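Cell division control protein 4 (Saccharomyces cerevisiae, PDB 3V7D) recognises phosphorylated target proteins such as the CDK inhibitor SIC1 and directs their ubiquitination as the F-box substrate-recognition subunit of an SCF E3 ubiquitin ligase. Local coordinates at residues Lys58-Ser62 with Glu63-Ser67; Pro19-Ile22 with Ser23-Ile26. The protein carries 1 engineered substitution. All coordinates share one frame; numbering follows the deposited sequence.

Contact 1 of 2, residues Lys58-Ser62 with Glu63-Ser67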
loop_
_atom_site.group_PDB
_atom_site.type_symbol
_atom_site.label_atom_id
_atom_site.label_comp_id
_atom_site.label_asym_id
_atom_site.label_seq_id
_atom_site.Cartn_x
_atom_site.Cartn_y
_atom_site.Cartn_z
ATOM N N LYS B 58 10.312 -7.152 -6.179
ATOM C CA LYS B 58 10.809 -5.795 -6.393
ATOM C C LYS B 58 9.850 -4.940 -7.223
ATOM O O LYS B 58 9.607 -3.780 -6.894
ATOM C CB LYS B 58 12.188 -5.821 -7.062
ATOM C CG LYS B 58 13.338 -6.228 -6.147
ATOM C CD LYS B 58 14.620 -6.415 -6.949
ATOM C CE LYS B 58 15.854 -6.456 -6.056
ATOM N NZ LYS B 58 15.836 -7.605 -5.112
ATOM N N LEU B 59 9.320 -5.509 -8.304
ATOM C CA LEU B 59 8.383 -4.784 -9.163
ATOM C C LEU B 59 7.103 -4.421 -8.412
ATOM O O LEU B 59 6.624 -3.287 -8.504
ATOM C CB LEU B 59 8.055 -5.593 -10.423
ATOM C CG LEU B 59 9.137 -5.614 -11.506
ATOM C CD1 LEU B 59 8.786 -6.587 -12.613
ATOM C CD2 LEU B 59 9.339 -4.217 -12.068
ATOM N N LEU B 60 6.562 -5.386 -7.668
ATOM C CA LEU B 60 5.370 -5.160 -6.853
ATOM C C LEU B 60 5.603 -4.059 -5.820
ATOM O O LEU B 60 4.747 -3.197 -5.612
ATOM C CB LEU B 60 4.931 -6.455 -6.162
ATOM C CG LEU B 60 4.182 -7.464 -7.037
ATOM C CD1 LEU B 60 4.236 -8.856 -6.421
ATOM C CD2 LEU B 60 2.741 -7.032 -7.231
ATOM N N ILE B 61 6.768 -4.086 -5.183
ATOM C CA ILE B 61 7.118 -3.059 -4.212
ATOM C C ILE B 61 7.331 -1.707 -4.890
ATOM O O ILE B 61 6.894 -0.677 -4.379
ATOM C CB ILE B 61 8.369 -3.449 -3.405
ATOM C CG1 ILE B 61 8.058 -4.637 -2.495
ATOM C CG2 ILE B 61 8.878 -2.272 -2.573
ATOM C CD1 ILE B 61 9.279 -5.168 -1.763
ATOM N N SER B 62 7.984 -1.712 -6.050
ATOM C CA SER B 62 8.331 -0.459 -6.721
ATOM C C SER B 62 7.102 0.285 -7.247
ATOM O O SER B 62 7.141 1.499 -7.422
ATOM C CB SER B 62 9.339 -0.692 -7.852
ATOM O OG SER B 62 8.758 -1.428 -8.917
ATOM N N GLU B 63 6.019 -0.444 -7.499
ATOM C CA GLU B 63 4.783 0.175 -7.958
ATOM C C GLU B 63 3.803 0.419 -6.805
ATOM O O GLU B 63 2.640 0.763 -7.033
ATOM C CB GLU B 63 4.118 -0.692 -9.032
ATOM C CG GLU B 63 4.920 -0.814 -10.323
ATOM C CD GLU B 63 4.977 0.485 -11.110
ATOM O OE1 GLU B 63 4.024 1.282 -11.013
ATOM O OE2 GLU B 63 5.971 0.709 -11.829
ATOM N N ASN B 64 4.282 0.236 -5.576
ATOM C CA ASN B 64 3.449 0.366 -4.378
ATOM C C ASN B 64 2.210 -0.519 -4.388
ATOM O O ASN B 64 1.157 -0.118 -3.893
ATOM C CB ASN B 64 3.005 1.812 -4.164
ATOM C CG ASN B 64 4.147 2.789 -4.238
ATOM O OD1 ASN B 64 4.052 3.818 -4.909
ATOM N ND2 ASN B 64 5.235 2.478 -3.550
ATOM N N PHE B 65 2.322 -1.711 -4.958
ATOM C CA PHE B 65 1.213 -2.655 -4.905
ATOM C C PHE B 65 1.275 -3.458 -3.612
ATOM O O PHE B 65 0.298 -4.084 -3.209
ATOM C CB PHE B 65 1.224 -3.581 -6.122
ATOM C CG PHE B 65 0.950 -2.874 -7.421
ATOM C CD1 PHE B 65 0.023 -1.848 -7.483
ATOM C CD2 PHE B 65 1.625 -3.234 -8.578
ATOM C CE1 PHE B 65 -0.230 -1.193 -8.677
ATOM C CE2 PHE B 65 1.374 -2.587 -9.774
ATOM C CZ PHE B 65 0.448 -1.561 -9.821
ATOM N N VAL B 66 2.434 -3.435 -2.964
ATOM C CA VAL B 66 2.621 -4.126 -1.696
ATOM C C VAL B 66 3.797 -3.500 -0.964
ATOM O O VAL B 66 4.654 -2.871 -1.583
ATOM C CB VAL B 66 2.883 -5.637 -1.908
ATOM C CG1 VAL B 66 4.338 -5.887 -2.298
ATOM C CG2 VAL B 66 2.522 -6.426 -0.661
ATOM N N SER B 67 3.826 -3.648 0.353
ATOM C CA SER B 67 4.958 -3.191 1.150
ATOM C C SER B 67 5.750 -4.415 1.577
ATOM O O SER B 67 5.239 -5.530 1.502
ATOM C CB SER B 67 4.464 -2.432 2.384
ATOM O OG SER B 67 3.783 -3.302 3.273
HETATM O O HOH W 1 5.858 -0.372 -1.687
#
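Phe65 N donates to Leu60 O over 2.9 Å, nearly along the C=O axis, and Asn64 N turns back to Ile61 O at 3.0 Å, entering from above the carbonyl plane instead of at a lone pair. This pair of bonds, with Asn64 at positive phi (55°) as the C-prime residue, is a Schellman motif closing helix 53-62. One residue before Leu60, Leu59 O takes two donors on the same face of its plane, Glu63 N at 3.1 Å and the hydroxyl Ser62 OG at 2.9 Å. The hydroxyl gets there because chi1 of 68° sets OG between the backbone N and the carbonyl carbon, folded back on its own helix. A water donates to Ile61 O and to Val66 O, tying the last turn to the departing chain. The carboxylate of Glu63 leads elsewhere, to a salt bridge with Arg420, while its CB sits over one face of the Phe65 ring, toward the rim. Apolar packing follows the reversal: Leu60 CD2 meets Phe65 CB at 3.9 Å, the two side chains crossing at about a right angle, and Val66 CG1 fits against Ile61 CG1 (3.9 Å) and Leu60 CB (4.0 Å). The last-turn carbonyls of Leu59, Leu60 and Ile61 thus all find donors, and the motif turns the chain out of the helix with Val66 folded back against it.

Contact 2 of 2, residues Pro19-Ile22 with Ser23-Ile26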
loop_
_atom_site.group_PDB
_atom_site.type_symbol
_atom_site.label_atom_id
_atom_site.label_comp_id
_atom_site.label_asym_id
_atom_site.label_seq_id
_atom_site.Cartn_x
_atom_site.Cartn_y
_atom_site.Cartn_z
ATOM N N PRO B 19 26.249 -16.218 -15.307
ATOM C CA PRO B 19 25.691 -16.896 -14.132
ATOM C C PRO B 19 24.332 -16.305 -13.780
ATOM O O PRO B 19 24.119 -15.113 -13.996
ATOM C CB PRO B 19 26.708 -16.586 -13.032
ATOM C CG PRO B 19 27.996 -16.352 -13.773
ATOM C CD PRO B 19 27.588 -15.660 -15.043
ATOM N N PHE B 20 23.439 -17.137 -13.254
ATOM C CA PHE B 20 22.054 -16.758 -12.977
ATOM C C PHE B 20 21.883 -15.436 -12.220
ATOM O O PHE B 20 21.076 -14.591 -12.607
ATOM C CB PHE B 20 21.340 -17.892 -12.228
ATOM C CG PHE B 20 19.938 -17.550 -11.797
ATOM C CD1 PHE B 20 18.904 -17.504 -12.721
ATOM C CD2 PHE B 20 19.654 -17.287 -10.468
ATOM C CE1 PHE B 20 17.611 -17.192 -12.326
ATOM C CE2 PHE B 20 18.363 -16.976 -10.067
ATOM C CZ PHE B 20 17.341 -16.928 -10.998
ATOM N N GLU B 21 22.639 -15.261 -11.142
ATOM C CA GLU B 21 22.520 -14.064 -10.318
ATOM C C GLU B 21 22.843 -12.794 -11.107
ATOM O O GLU B 21 22.237 -11.743 -10.888
ATOM C CB GLU B 21 23.417 -14.168 -9.082
ATOM C CG GLU B 21 23.111 -15.364 -8.189
ATOM C CD GLU B 21 21.728 -15.300 -7.559
ATOM O OE1 GLU B 21 21.172 -14.186 -7.434
ATOM O OE2 GLU B 21 21.194 -16.368 -7.186
ATOM N N ILE B 22 23.789 -12.900 -12.034
ATOM C CA ILE B 22 24.183 -11.757 -12.849
ATOM C C ILE B 22 23.133 -11.407 -13.905
ATOM O O ILE B 22 22.836 -10.233 -14.130
ATOM C CB ILE B 22 25.558 -11.979 -13.503
ATOM C CG1 ILE B 22 26.620 -12.164 -12.419
ATOM C CG2 ILE B 22 25.919 -10.806 -14.412
ATOM C CD1 ILE B 22 28.023 -12.295 -12.960
ATOM N N SER B 23 22.563 -12.422 -14.545
ATOM C CA SER B 23 21.496 -12.179 -15.510
ATOM C C SER B 23 20.283 -11.617 -14.782
ATOM O O SER B 23 19.512 -10.839 -15.341
ATOM C CB SER B 23 21.124 -13.462 -16.252
ATOM O OG SER B 23 22.159 -13.859 -17.134
ATOM N N LEU B 24 20.131 -12.011 -13.522
ATOM C CA LEU B 24 19.044 -11.519 -12.689
ATOM C C LEU B 24 19.230 -10.029 -12.424
ATOM O O LEU B 24 18.273 -9.255 -12.423
ATOM C CB LEU B 24 19.019 -12.273 -11.364
ATOM C CG LEU B 24 17.616 -12.486 -10.816
ATOM C CD1 LEU B 24 16.869 -13.426 -11.749
ATOM C CD2 LEU B 24 17.663 -13.028 -9.397
ATOM N N LYS B 25 20.478 -9.646 -12.196
ATOM C CA LYS B 25 20.842 -8.254 -11.984
ATOM C C LYS B 25 20.457 -7.404 -13.200
ATOM O O LYS B 25 20.027 -6.257 -13.068
ATOM C CB LYS B 25 22.342 -8.166 -11.706
ATOM C CG LYS B 25 22.829 -6.807 -11.261
ATOM C CD LYS B 25 24.294 -6.854 -10.829
ATOM C CE LYS B 25 24.519 -7.817 -9.667
ATOM N NZ LYS B 25 25.217 -7.153 -8.528
ATOM N N ILE B 26 20.599 -7.987 -14.385
ATOM C CA ILE B 26 20.276 -7.304 -15.632
ATOM C C ILE B 26 18.775 -7.035 -15.739
ATOM O O ILE B 26 18.350 -5.939 -16.124
ATOM C CB ILE B 26 20.771 -8.116 -16.854
ATOM C CG1 ILE B 26 22.304 -8.181 -16.866
ATOM C CG2 ILE B 26 20.274 -7.505 -18.155
ATOM C CD1 ILE B 26 22.886 -9.079 -17.951
#
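Leu24 CD1 presses on Phe20 CZ at 3.6 Å, one helical turn on, the methyl approaching the ring obliquely while CD2 lies 4.1 Å from CE2 of the same Phe20 ring. A first torsion of 175°, with CG opposite the backbone N, carries the phenyl group to where Leu24 crosses it. Beneath this pair the backbone is tightly laced: Leu24 N bonds to Phe20 O at 2.9 Å, and Ser23 N reaches Pro19 O at 3.2 Å in a fairly straight bond (163°), with Pro19 in the N-cap position. Lys25 N to Glu21 O and Ile26 N to Ile22 O continue the i to i+4 ladder. Ser23 OG is held by Ile15 O, a hydrogen bond joining the helix to the preceding chain. Looser is the side of Glu21, an exposed residue whose chain bends at chi2 (-65°) and runs beside Leu24, pointing the same way; its OE1 comes no nearer to Leu24 CD2 than 4.2 Å, and OE2 lies at the edge of the Phe20 ring, in its plane. Pro19, Ile22, Lys25 and Ile26 also pack on apolar side chains of the other protein chain in the assembly. Within the F-box, Phe20 touches Lys51 and Leu24 touches Ser52, in the loop just before helix 53-62, while Ile26 touches Leu18, just after helix 14-17.

Overall arrangement
Both contacts are local: contact 2 is the first turns of helix 20-27, contact 1 the C-terminal end of helix 53-62 and the loop after it. Contact 2 is complete before contact 1 begins; their centres are 21 Å apart, and the nearest atoms, about 7 Å apart, do not touch. Contact 2 lies farther out: its centre is about 39 Å from the centre of the chain, that of contact 1 about 19 Å. Contact 1 faces the propeller, where Asn404 also bonds to the backbone O of Glu63. One meets the partner protein, the other abuts the WD-repeat domain, and helix 87-106 packs beside contact 1.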